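Local coordinates for protein multicopper oxidase (Arthrobacter sp. FB24, PDB 3GDC) that probably oxidises phenol-type substrates at its copper sites and passes the electrons on to dioxygen, as laccases do, at residues M165-N173 with F182-F190; A15-G23 with R62-A70. All blocks are in the same frame, centred on the assembly; numbering follows the deposited sequence.

Contact 1: M165-N173 with F182-F190; sequences MVMVMNGYN and FYSVNGLPF. With CA (calcium ion), chain H.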
ATOM      1  N   MET A 165      -4.243   3.500 -23.371  1.00 16.29           N
ATOM      2  CA  MET A 165      -2.838   3.859 -23.229  1.00 16.41           C
ATOM      3  C   MET A 165      -2.141   3.046 -22.140  1.00 14.85           C
ATOM      4  O   MET A 165      -2.796   2.372 -21.330  1.00 14.08           O
ATOM      5  CB  MET A 165      -2.681   5.364 -22.974  1.00 16.66           C
ATOM      6  CG  MET A 165      -3.583   5.912 -21.914  1.00 18.85           C
ATOM      7  SD  MET A 165      -3.473   7.718 -21.785  1.00 20.77           S
ATOM      8  CE  MET A 165      -4.420   8.231 -23.192  1.00 22.36           C
ATOM      9  N   VAL A 166      -0.812   3.100 -22.163  1.00 13.92           N
ATOM     10  CA  VAL A 166       0.033   2.422 -21.185  1.00 14.53           C
ATOM     11  C   VAL A 166       0.988   3.421 -20.531  1.00 14.64           C
ATOM     12  O   VAL A 166       1.591   4.267 -21.196  1.00 13.77           O
ATOM     13  CB  VAL A 166       0.800   1.180 -21.784  1.00 14.67           C
ATOM     14  CG1 VAL A 166       1.672   1.555 -22.981  1.00 15.76           C
ATOM     15  CG2 VAL A 166       1.615   0.456 -20.712  1.00 15.48           C
ATOM     16  N   MET A 167       1.101   3.307 -19.212  1.00 13.83           N
ATOM     17  CA  MET A 167       1.987   4.157 -18.425  1.00 14.40           C
ATOM     18  C   MET A 167       2.843   3.310 -17.495  1.00 13.61           C
ATOM     19  O   MET A 167       2.329   2.684 -16.550  1.00 13.95           O
ATOM     20  CB  MET A 167       1.164   5.161 -17.607  1.00 13.76           C
ATOM     21  CG  MET A 167       0.478   6.199 -18.475  1.00 15.27           C
ATOM     22  SD  MET A 167      -0.249   7.499 -17.467  1.00 16.16           S
ATOM     23  CE  MET A 167      -0.733   8.654 -18.770  1.00 15.51           C
ATOM     24  N   VAL A 168       4.145   3.296 -17.758  1.00 13.28           N
ATOM     25  CA  VAL A 168       5.087   2.562 -16.922  1.00 13.55           C
ATOM     26  C   VAL A 168       5.868   3.570 -16.064  1.00 13.65           C
ATOM     27  O   VAL A 168       6.549   4.466 -16.588  1.00 13.97           O
ATOM     28  CB  VAL A 168       6.058   1.688 -17.747  1.00 13.11           C
ATOM     29  CG1 VAL A 168       6.997   0.922 -16.820  1.00 14.88           C
ATOM     30  CG2 VAL A 168       5.283   0.719 -18.679  1.00 13.87           C
ATOM     31  N   MET A 169       5.729   3.428 -14.750  1.00 13.73           N
ATOM     32  CA  MET A 169       6.373   4.325 -13.793  1.00 14.34           C
ATOM     33  C   MET A 169       7.700   3.719 -13.376  1.00 14.34           C
ATOM     34  O   MET A 169       7.742   2.581 -12.889  1.00 14.18           O
ATOM     35  CB  MET A 169       5.488   4.523 -12.549  1.00 13.54           C
ATOM     36  CG  MET A 169       4.099   5.054 -12.820  1.00 14.02           C
ATOM     37  SD  MET A 169       3.137   5.257 -11.300  1.00 16.32           S
ATOM     38  CE  MET A 169       2.914   3.536 -10.799  1.00 15.84           C
ATOM     39  N   ASN A 170       8.787   4.468 -13.560  1.00 14.39           N
ATOM     40  CA  ASN A 170      10.109   3.964 -13.216  1.00 14.55           C
ATOM     41  C   ASN A 170      10.973   4.997 -12.492  1.00 15.40           C
ATOM     42  O   ASN A 170      10.519   6.111 -12.188  1.00 15.72           O
ATOM     43  CB  ASN A 170      10.849   3.471 -14.476  1.00 14.46           C
ATOM     44  CG  ASN A 170      11.226   4.614 -15.422  1.00 14.02           C
ATOM     45  OD1 ASN A 170      10.960   5.776 -15.125  1.00 15.53           O
ATOM     46  ND2 ASN A 170      11.855   4.289 -16.552  1.00 14.81           N
ATOM     47  N   GLY A 171      12.213   4.600 -12.227  1.00 15.74           N
ATOM     48  CA  GLY A 171      13.196   5.462 -11.582  1.00 16.54           C
ATOM     49  C   GLY A 171      14.540   5.246 -12.233  1.00 16.81           C
ATOM     50  O   GLY A 171      14.800   4.188 -12.823  1.00 16.66           O
ATOM     51  N   TYR A 172      15.400   6.253 -12.121  1.00 16.87           N
ATOM     52  CA  TYR A 172      16.745   6.174 -12.661  1.00 17.21           C
ATOM     53  C   TYR A 172      17.757   6.422 -11.565  1.00 17.91           C
ATOM     54  O   TYR A 172      17.760   7.485 -10.944  1.00 16.68           O
ATOM     55  CB  TYR A 172      16.951   7.179 -13.797  1.00 18.00           C
ATOM     56  CG  TYR A 172      16.118   6.861 -15.021  1.00 17.99           C
ATOM     57  CD1 TYR A 172      16.443   5.776 -15.842  1.00 18.62           C
ATOM     58  CD2 TYR A 172      14.993   7.617 -15.332  1.00 18.70           C
ATOM     59  CE1 TYR A 172      15.676   5.464 -16.957  1.00 18.05           C
ATOM     60  CE2 TYR A 172      14.211   7.318 -16.451  1.00 17.89           C
ATOM     61  CZ  TYR A 172      14.569   6.231 -17.256  1.00 18.22           C
ATOM     62  OH  TYR A 172      13.818   5.900 -18.350  1.00 17.61           O
ATOM     63  N   ASN A 173      18.572   5.400 -11.325  1.00 18.18           N
ATOM     64  CA  ASN A 173      19.680   5.452 -10.388  1.00 19.32           C
ATOM     65  C   ASN A 173      20.938   5.779 -11.187  1.00 19.99           C
ATOM     66  O   ASN A 173      21.529   4.907 -11.839  1.00 20.39           O
ATOM     67  CB  ASN A 173      19.798   4.108  -9.659  1.00 19.08           C
ATOM     68  CG  ASN A 173      20.916   4.086  -8.624  1.00 20.38           C
ATOM     69  OD1 ASN A 173      21.674   5.053  -8.478  1.00 19.03           O
ATOM     70  ND2 ASN A 173      21.017   2.980  -7.897  1.00 21.26           N
ATOM     71  N   PHE A 182      16.244  10.345 -10.552  1.00 17.79           N
ATOM     72  CA  PHE A 182      15.117  10.801 -11.368  1.00 17.29           C
ATOM     73  C   PHE A 182      14.001   9.759 -11.437  1.00 16.67           C
ATOM     74  O   PHE A 182      14.212   8.576 -11.144  1.00 15.97           O
ATOM     75  CB  PHE A 182      15.565  11.149 -12.790  1.00 18.75           C
ATOM     76  CG  PHE A 182      16.615  12.228 -12.842  1.00 19.48           C
ATOM     77  CD1 PHE A 182      16.250  13.570 -12.774  1.00 22.08           C
ATOM     78  CD2 PHE A 182      17.959  11.896 -12.919  1.00 21.28           C
ATOM     79  CE1 PHE A 182      17.228  14.576 -12.797  1.00 24.22           C
ATOM     80  CE2 PHE A 182      18.942  12.897 -12.941  1.00 23.24           C
ATOM     81  CZ  PHE A 182      18.566  14.233 -12.883  1.00 22.56           C
ATOM     82  N   TYR A 183      12.822  10.224 -11.828  1.00 15.85           N
ATOM     83  CA  TYR A 183      11.621   9.379 -11.937  1.00 15.22           C
ATOM     84  C   TYR A 183      10.904   9.726 -13.219  1.00 14.99           C
ATOM     85  O   TYR A 183      11.025  10.841 -13.723  1.00 14.80           O
ATOM     86  CB  TYR A 183      10.693   9.603 -10.739  1.00 15.28           C
ATOM     87  CG  TYR A 183      11.337   9.270  -9.410  1.00 15.36           C
ATOM     88  CD1 TYR A 183      11.150   8.026  -8.821  1.00 16.20           C
ATOM     89  CD2 TYR A 183      12.158  10.199  -8.747  1.00 15.03           C
ATOM     90  CE1 TYR A 183      11.743   7.705  -7.595  1.00 16.29           C
ATOM     91  CE2 TYR A 183      12.763   9.888  -7.532  1.00 17.20           C
ATOM     92  CZ  TYR A 183      12.553   8.637  -6.960  1.00 16.28           C
ATOM     93  OH  TYR A 183      13.132   8.329  -5.752  1.00 17.34           O
ATOM     94  N   SER A 184      10.172   8.774 -13.789  1.00 14.62           N
ATOM     95  CA  SER A 184       9.453   9.084 -15.014  1.00 14.76           C
ATOM     96  C   SER A 184       8.196   8.245 -15.153  1.00 14.93           C
ATOM     97  O   SER A 184       8.016   7.266 -14.434  1.00 14.01           O
ATOM     98  CB  SER A 184      10.360   8.912 -16.250  1.00 15.32           C
ATOM     99  OG  SER A 184      10.295   7.601 -16.803  1.00 14.99           O
ATOM    100  N   VAL A 185       7.320   8.687 -16.051  1.00 15.15           N
ATOM    101  CA  VAL A 185       6.348   7.796 -16.660  1.00 15.69           C
ATOM    102  C   VAL A 185       6.712   7.641 -18.135  1.00 15.25           C
ATOM    103  O   VAL A 185       6.862   8.626 -18.868  1.00 15.12           O
ATOM    104  CB  VAL A 185       4.875   8.237 -16.437  1.00 16.46           C
ATOM    105  CG1 VAL A 185       4.674   9.742 -16.671  1.00 17.99           C
ATOM    106  CG2 VAL A 185       3.931   7.429 -17.335  1.00 17.89           C
ATOM    107  N   ASN A 186       6.894   6.394 -18.561  1.00 14.85           N
ATOM    108  CA  ASN A 186       7.254   6.097 -19.952  1.00 14.33           C
ATOM    109  C   ASN A 186       8.618   6.561 -20.463  1.00 14.84           C
ATOM    110  O   ASN A 186       8.828   6.679 -21.664  1.00 14.70           O
ATOM    111  CB  ASN A 186       6.103   6.488 -20.903  1.00 14.80           C
ATOM    112  CG  ASN A 186       4.925   5.559 -20.771  1.00 14.81           C
ATOM    113  OD1 ASN A 186       5.012   4.542 -20.075  1.00 15.20           O
ATOM    114  ND2 ASN A 186       3.818   5.888 -21.434  1.00 16.92           N
ATOM    115  N   GLY A 187       9.553   6.802 -19.546  1.00 15.18           N
ATOM    116  CA  GLY A 187      10.957   6.873 -19.912  1.00 15.55           C
ATOM    117  C   GLY A 187      11.708   8.159 -19.646  1.00 15.96           C
ATOM    118  O   GLY A 187      12.904   8.108 -19.358  1.00 15.80           O
ATOM    119  N   LEU A 188      11.032   9.302 -19.755  1.00 15.53           N
ATOM    120  CA  LEU A 188      11.724  10.596 -19.651  1.00 15.35           C
ATOM    121  C   LEU A 188      11.099  11.517 -18.608  1.00 14.60           C
ATOM    122  O   LEU A 188       9.933  11.891 -18.731  1.00 14.09           O
ATOM    123  CB  LEU A 188      11.734  11.317 -20.993  1.00 15.22           C
ATOM    124  CG  LEU A 188      12.436  10.700 -22.196  1.00 15.65           C
ATOM    125  CD1 LEU A 188      12.260  11.673 -23.376  1.00 15.95           C
ATOM    126  CD2 LEU A 188      13.908  10.446 -21.887  1.00 15.49           C
ATOM    127  N   PRO A 189      11.878  11.887 -17.583  1.00 15.00           N
ATOM    128  CA  PRO A 189      11.438  12.839 -16.569  1.00 15.06           C
ATOM    129  C   PRO A 189      10.809  14.085 -17.200  1.00 15.25           C
ATOM    130  O   PRO A 189      11.382  14.665 -18.136  1.00 15.71           O
ATOM    131  CB  PRO A 189      12.743  13.200 -15.867  1.00 15.15           C
ATOM    132  CG  PRO A 189      13.534  11.945 -15.954  1.00 15.55           C
ATOM    133  CD  PRO A 189      13.250  11.412 -17.313  1.00 15.45           C
ATOM    134  N   PHE A 190       9.627  14.447 -16.708  1.00 15.41           N
ATOM    135  CA  PHE A 190       8.889  15.664 -17.111  1.00 16.34           C
ATOM    136  C   PHE A 190       8.435  15.760 -18.577  1.00 16.01           C
ATOM    137  O   PHE A 190       7.955  16.820 -19.007  1.00 16.61           O
ATOM    138  CB  PHE A 190       9.682  16.939 -16.777  1.00 16.50           C
ATOM    139  CG  PHE A 190      10.095  17.061 -15.337  1.00 17.64           C
ATOM    140  CD1 PHE A 190       9.148  17.266 -14.336  1.00 18.30           C
ATOM    141  CD2 PHE A 190      11.439  17.037 -14.990  1.00 18.41           C
ATOM    142  CE1 PHE A 190       9.538  17.403 -13.000  1.00 19.27           C
ATOM    143  CE2 PHE A 190      11.840  17.180 -13.654  1.00 18.44           C
ATOM    144  CZ  PHE A 190      10.893  17.364 -12.662  1.00 16.91           C
TER
HETATM  145 CA    CA H 401      21.681   6.757  -6.756  1.00 24.63          CA
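N186 reaches V166 and V168 with both polar atoms of its side-chain amide, which takes over the edge-to-edge bonding just past the end of strand 182-185. Its CG stands anti to the carbonyl carbon (chi1 -71°), bringing ND2 to V166 O (2.8 Å, almost straight at 177°) and OD1 to V168 N (2.8 Å). N186 N gives to V168 O, and so three bonds fix this amide and its backbone. Farther on, the antiparallel strands of the hairpin pair N170 with S184 and Y172 with F182 through two backbone bonds each, the longest being F182 N to Y172 O at 3.3 Å. Y172 points its hydroxyl at the turn and donates to G187 O, which lies near the ring plane at its edge, 2.6 Å from Y172 OH. S184 OG accepts from G187 N (3.0 Å), an ST motif. M167 CB packs on V185 CG2 at 3.6 Å. N173 leaves the strand to bind calcium through OD1, with D175, G176, D179 and E181. Y183 OH bonds to D216 and its ring stacks on F275, while Y172 meets F54 edge-to-face. Strand 205-211 flanks strand 163-172 on its other side, and helix 13-18 packs through L17 on M167 and N186.

Contact 2: A15-G23 with R62-A70; sequences AILRDFDRG and RIPGPTLWA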
ATOM      1  N   ALA A  15       5.002   8.286 -27.923  1.00 15.99           N
ATOM      2  CA  ALA A  15       4.811   7.140 -28.807  1.00 16.32           C
ATOM      3  C   ALA A  15       4.552   5.872 -27.982  1.00 15.58           C
ATOM      4  O   ALA A  15       3.618   5.103 -28.270  1.00 16.01           O
ATOM      5  CB  ALA A  15       6.023   6.964 -29.696  1.00 16.29           C
ATOM      6  N   ILE A  16       5.360   5.683 -26.943  1.00 15.05           N
ATOM      7  CA  ILE A  16       5.237   4.527 -26.039  1.00 14.77           C
ATOM      8  C   ILE A  16       3.840   4.448 -25.419  1.00 14.82           C
ATOM      9  O   ILE A  16       3.261   3.363 -25.277  1.00 13.85           O
ATOM     10  CB  ILE A  16       6.337   4.572 -24.948  1.00 14.67           C
ATOM     11  CG1 ILE A  16       7.699   4.306 -25.603  1.00 13.81           C
ATOM     12  CG2 ILE A  16       6.046   3.563 -23.811  1.00 13.93           C
ATOM     13  CD1 ILE A  16       8.883   4.312 -24.650  1.00 15.46           C
ATOM     14  N   LEU A  17       3.298   5.616 -25.072  1.00 14.63           N
ATOM     15  CA  LEU A  17       2.002   5.732 -24.434  1.00 15.23           C
ATOM     16  C   LEU A  17       0.899   4.953 -25.166  1.00 15.20           C
ATOM     17  O   LEU A  17       0.020   4.367 -24.528  1.00 15.09           O
ATOM     18  CB  LEU A  17       1.629   7.212 -24.326  1.00 15.47           C
ATOM     19  CG  LEU A  17       0.401   7.671 -23.563  1.00 17.37           C
ATOM     20  CD1 LEU A  17       0.594   7.429 -22.060  1.00 15.33           C
ATOM     21  CD2 LEU A  17       0.228   9.154 -23.861  1.00 16.69           C
ATOM     22  N   ARG A  18       0.963   4.915 -26.493  1.00 15.60           N
ATOM     23  CA  ARG A  18      -0.098   4.289 -27.277  1.00 16.30           C
ATOM     24  C   ARG A  18       0.367   3.169 -28.216  1.00 17.36           C
ATOM     25  O   ARG A  18      -0.412   2.678 -29.034  1.00 17.88           O
ATOM     26  CB  ARG A  18      -0.874   5.356 -28.045  1.00 17.10           C
ATOM     27  CG  ARG A  18      -1.660   6.302 -27.148  1.00 17.33           C
ATOM     28  CD  ARG A  18      -2.453   7.288 -27.990  1.00 19.68           C
ATOM     29  NE  ARG A  18      -3.259   8.198 -27.174  1.00 20.18           N
ATOM     30  CZ  ARG A  18      -2.872   9.404 -26.773  1.00 21.20           C
ATOM     31  NH1 ARG A  18      -1.677   9.873 -27.104  1.00 21.17           N
ATOM     32  NH2 ARG A  18      -3.696  10.145 -26.040  1.00 22.41           N
ATOM     33  N   ASP A  19       1.616   2.739 -28.057  1.00 17.54           N
ATOM     34  CA  ASP A  19       2.194   1.692 -28.910  1.00 18.30           C
ATOM     35  C   ASP A  19       1.974   0.291 -28.304  1.00 17.96           C
ATOM     36  O   ASP A  19       2.797  -0.198 -27.538  1.00 18.65           O
ATOM     37  CB  ASP A  19       3.691   1.977 -29.129  1.00 18.22           C
ATOM     38  CG  ASP A  19       4.356   1.003 -30.102  1.00 20.99           C
ATOM     39  OD1 ASP A  19       3.682   0.087 -30.619  1.00 23.27           O
ATOM     40  OD2 ASP A  19       5.569   1.173 -30.356  1.00 24.10           O
ATOM     41  N   PHE A  20       0.867  -0.346 -28.673  1.00 17.95           N
ATOM     42  CA  PHE A  20       0.594  -1.725 -28.281  1.00 18.18           C
ATOM     43  C   PHE A  20       1.085  -2.652 -29.392  1.00 18.76           C
ATOM     44  O   PHE A  20       0.569  -2.635 -30.519  1.00 18.36           O
ATOM     45  CB  PHE A  20      -0.895  -1.922 -27.986  1.00 18.89           C
ATOM     46  CG  PHE A  20      -1.370  -1.132 -26.794  1.00 18.99           C
ATOM     47  CD1 PHE A  20      -1.295  -1.674 -25.518  1.00 21.12           C
ATOM     48  CD2 PHE A  20      -1.843   0.168 -26.951  1.00 21.55           C
ATOM     49  CE1 PHE A  20      -1.715  -0.940 -24.407  1.00 22.58           C
ATOM     50  CE2 PHE A  20      -2.255   0.917 -25.851  1.00 20.84           C
ATOM     51  CZ  PHE A  20      -2.193   0.361 -24.578  1.00 19.83           C
ATOM     52  N   ASP A  21       2.125  -3.409 -29.072  1.00 18.19           N
ATOM     53  CA  ASP A  21       2.769  -4.271 -30.043  1.00 18.40           C
ATOM     54  C   ASP A  21       2.025  -5.609 -30.131  1.00 18.64           C
ATOM     55  O   ASP A  21       2.133  -6.476 -29.256  1.00 17.83           O
ATOM     56  CB  ASP A  21       4.255  -4.455 -29.701  1.00 18.24           C
ATOM     57  CG  ASP A  21       5.054  -5.065 -30.855  1.00 19.79           C
ATOM     58  OD1 ASP A  21       4.480  -5.835 -31.655  1.00 19.60           O
ATOM     59  OD2 ASP A  21       6.265  -4.769 -30.959  1.00 20.92           O
ATOM     60  N   ARG A  22       1.249  -5.752 -31.200  1.00 19.45           N
ATOM     61  CA  ARG A  22       0.422  -6.943 -31.403  1.00 20.01           C
ATOM     62  C   ARG A  22       1.185  -8.110 -32.042  1.00 20.25           C
ATOM     63  O   ARG A  22       0.632  -9.196 -32.219  1.00 19.51           O
ATOM     64  CB  ARG A  22      -0.834  -6.579 -32.192  1.00 20.77           C
ATOM     65  CG  ARG A  22      -1.765  -5.657 -31.395  1.00 23.48           C
ATOM     66  CD  ARG A  22      -2.922  -5.125 -32.215  1.00 28.76           C
ATOM     67  NE  ARG A  22      -3.785  -4.268 -31.397  1.00 33.11           N
ATOM     68  CZ  ARG A  22      -3.485  -3.030 -30.998  1.00 34.61           C
ATOM     69  NH1 ARG A  22      -2.328  -2.451 -31.337  1.00 34.27           N
ATOM     70  NH2 ARG A  22      -4.357  -2.361 -30.249  1.00 35.89           N
ATOM     71  N   GLY A  23       2.457  -7.887 -32.355  1.00 20.37           N
ATOM     72  CA  GLY A  23       3.327  -8.947 -32.863  1.00 20.80           C
ATOM     73  C   GLY A  23       2.993  -9.348 -34.287  1.00 21.62           C
ATOM     74  O   GLY A  23       2.299  -8.621 -35.008  1.00 21.17           O
ATOM     75  N   ARG A  62      14.647   0.644 -26.172  1.00 17.13           N
ATOM     76  CA  ARG A  62      13.731   1.598 -25.542  1.00 16.42           C
ATOM     77  C   ARG A  62      13.485   1.200 -24.092  1.00 16.28           C
ATOM     78  O   ARG A  62      13.506   0.007 -23.748  1.00 15.40           O
ATOM     79  CB  ARG A  62      12.396   1.658 -26.300  1.00 17.34           C
ATOM     80  CG  ARG A  62      11.732   0.300 -26.477  1.00 18.26           C
ATOM     81  CD  ARG A  62      10.301   0.342 -25.927  1.00 24.31           C
ATOM     82  NE  ARG A  62       9.368   0.644 -26.963  1.00 24.36           N
ATOM     83  CZ  ARG A  62       8.047   0.707 -26.842  1.00 21.53           C
ATOM     84  NH1 ARG A  62       7.412   0.511 -25.683  1.00 18.93           N
ATOM     85  NH2 ARG A  62       7.367   1.002 -27.923  1.00 19.74           N
ATOM     86  N   ILE A  63      13.267   2.212 -23.251  1.00 15.35           N
ATOM     87  CA  ILE A  63      12.883   2.031 -21.859  1.00 15.23           C
ATOM     88  C   ILE A  63      11.630   2.870 -21.624  1.00 15.15           C
ATOM     89  O   ILE A  63      11.680   4.079 -21.827  1.00 16.10           O
ATOM     90  CB  ILE A  63      13.997   2.532 -20.884  1.00 15.20           C
ATOM     91  CG1 ILE A  63      15.308   1.778 -21.109  1.00 14.76           C
ATOM     92  CG2 ILE A  63      13.537   2.363 -19.455  1.00 14.12           C
ATOM     93  CD1 ILE A  63      16.475   2.319 -20.289  1.00 15.53           C
ATOM     94  N   PRO A  64      10.492   2.243 -21.235  1.00 15.05           N
ATOM     95  CA  PRO A  64      10.280   0.802 -21.057  1.00 14.52           C
ATOM     96  C   PRO A  64      10.408   0.063 -22.389  1.00 14.37           C
ATOM     97  O   PRO A  64      10.330   0.695 -23.456  1.00 13.85           O
ATOM     98  CB  PRO A  64       8.821   0.714 -20.566  1.00 15.25           C
ATOM     99  CG  PRO A  64       8.172   1.987 -21.113  1.00 14.89           C
ATOM    100  CD  PRO A  64       9.264   3.008 -20.954  1.00 15.42           C
ATOM    101  N   GLY A  65      10.558  -1.259 -22.308  1.00 13.59           N
ATOM    102  CA  GLY A  65      10.580  -2.139 -23.474  1.00 13.84           C
ATOM    103  C   GLY A  65       9.231  -2.182 -24.179  1.00 13.97           C
ATOM    104  O   GLY A  65       8.291  -1.487 -23.787  1.00 14.69           O
ATOM    105  N   PRO A  66       9.139  -2.956 -25.272  1.00 14.40           N
ATOM    106  CA  PRO A  66       7.883  -3.083 -26.010  1.00 14.41           C
ATOM    107  C   PRO A  66       6.701  -3.408 -25.099  1.00 14.12           C
ATOM    108  O   PRO A  66       6.827  -4.227 -24.175  1.00 14.53           O
ATOM    109  CB  PRO A  66       8.151  -4.258 -26.956  1.00 14.42           C
ATOM    110  CG  PRO A  66       9.626  -4.228 -27.167  1.00 15.13           C
ATOM    111  CD  PRO A  66      10.238  -3.721 -25.893  1.00 13.87           C
ATOM    112  N   THR A  67       5.563  -2.774 -25.349  1.00 14.00           N
ATOM    113  CA  THR A  67       4.346  -3.164 -24.664  1.00 14.06           C
ATOM    114  C   THR A  67       3.706  -4.276 -25.494  1.00 14.47           C
ATOM    115  O   THR A  67       3.176  -4.019 -26.575  1.00 15.33           O
ATOM    116  CB  THR A  67       3.379  -1.981 -24.505  1.00 13.86           C
ATOM    117  OG1 THR A  67       4.053  -0.930 -23.787  1.00 14.69           O
ATOM    118  CG2 THR A  67       2.147  -2.415 -23.731  1.00 13.77           C
ATOM    119  N   LEU A  68       3.795  -5.506 -25.002  1.00 14.67           N
ATOM    120  CA  LEU A  68       3.245  -6.652 -25.731  1.00 15.76           C
ATOM    121  C   LEU A  68       1.745  -6.740 -25.497  1.00 16.45           C
ATOM    122  O   LEU A  68       1.273  -6.582 -24.364  1.00 17.09           O
ATOM    123  CB  LEU A  68       3.954  -7.954 -25.317  1.00 15.44           C
ATOM    124  CG  LEU A  68       5.488  -7.954 -25.302  1.00 16.80           C
ATOM    125  CD1 LEU A  68       5.980  -9.326 -24.880  1.00 17.83           C
ATOM    126  CD2 LEU A  68       6.133  -7.546 -26.629  1.00 15.64           C
ATOM    127  N   TRP A  69       0.991  -6.972 -26.570  1.00 16.26           N
ATOM    128  CA  TRP A  69      -0.465  -7.064 -26.492  1.00 17.26           C
ATOM    129  C   TRP A  69      -0.920  -8.402 -27.080  1.00 17.28           C
ATOM    130  O   TRP A  69      -0.491  -8.779 -28.165  1.00 17.27           O
ATOM    131  CB  TRP A  69      -1.105  -5.906 -27.268  1.00 17.56           C
ATOM    132  CG  TRP A  69      -2.604  -5.841 -27.147  1.00 19.00           C
ATOM    133  CD1 TRP A  69      -3.324  -5.073 -26.271  1.00 20.63           C
ATOM    134  CD2 TRP A  69      -3.564  -6.597 -27.899  1.00 20.74           C
ATOM    135  NE1 TRP A  69      -4.676  -5.288 -26.447  1.00 20.31           N
ATOM    136  CE2 TRP A  69      -4.848  -6.225 -27.437  1.00 20.98           C
ATOM    137  CE3 TRP A  69      -3.464  -7.544 -28.933  1.00 21.39           C
ATOM    138  CZ2 TRP A  69      -6.027  -6.771 -27.968  1.00 21.21           C
ATOM    139  CZ3 TRP A  69      -4.635  -8.089 -29.456  1.00 21.30           C
ATOM    140  CH2 TRP A  69      -5.898  -7.701 -28.972  1.00 20.86           C
ATOM    141  N   ALA A  70      -1.767  -9.113 -26.352  1.00 17.60           N
ATOM    142  CA  ALA A  70      -2.341 -10.368 -26.852  1.00 18.23           C
ATOM    143  C   ALA A  70      -3.793 -10.487 -26.434  1.00 18.94           C
ATOM    144  O   ALA A  70      -4.262  -9.744 -25.571  1.00 18.98           O
ATOM    145  CB  ALA A  70      -1.542 -11.543 -26.345  1.00 18.29           C
TER
HETATM  146  O   HOH W   1       4.306   0.917 -25.651  1.00 14.52           O
HETATM  147  O   HOH W   2       5.367  -1.269 -27.763  1.00 15.77           O
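D21 and L68 form a parallel bridge in which D21 uses both backbone groups: its N gives to T67 O at 2.8 Å, and its O accepts from W69 N at 3.0 Å. Past it, D21 OD1 accepts from G23 N, an Asx turn that bends the chain. R22 crosses one face of the W69 indole, which chi1 of -175° swings out opposite the backbone N; the arginine, extended from CG to NE, makes a cation-pi contact, R22 CZ 4.8 Å from the centroid of the five-membered ring. F20 approaches the same indole obliquely, and its CD1 also touches T67 CG2. The pairing seats strand 20-27 between 67-71 and 33-49 in the N-terminal beta-sandwich domain of cupredoxin type, while helix 13-18 and the turn after it lie over the loop 62-66. In that loop the R62 guanidinium is sandwiched, I16 CG1 over its centre on one face and P66 CA toward the rim of the other. R62 NH2 forms a salt bridge with D19 OD2 (3.0 Å), the carboxylate plane turned 66° from its own; NH1 gives to G65 O and to a water. A methionine here would probably leave the D19 carboxylate without its counter-charge and this water without one donor. The same water accepts from T67 OG1 (2.6 Å) and donates to I16 O and D19 O, four bonds in all. A second water donates to D19 O and accepts from T67 N, 2.9 Å from that nitrogen. I16 CG2 rests on P64 CG, in a proline preceded by a cis peptide.

Contact 2 closes before contact 1 opens along the chain, yet their centres are only 14 Å apart and they meet where the helix 13-18 of contact 2 runs against strand 163-172 of contact 1. V166 N probably bonds to L17 O (2.8 Å), M165 CE packs on R18 NH2, and the R18 guanidinium also pairs with D163. I63 and Y172 touch as well, so helix 13-18 and the loop 62-66 both reach the hairpin of the second cupredoxin-type domain. Neither contact supplies a copper ligand: the side chains of V168 and I63 are each about 12 Å from a bound copper. Only contact 1 reaches a metal, through N173 at calcium.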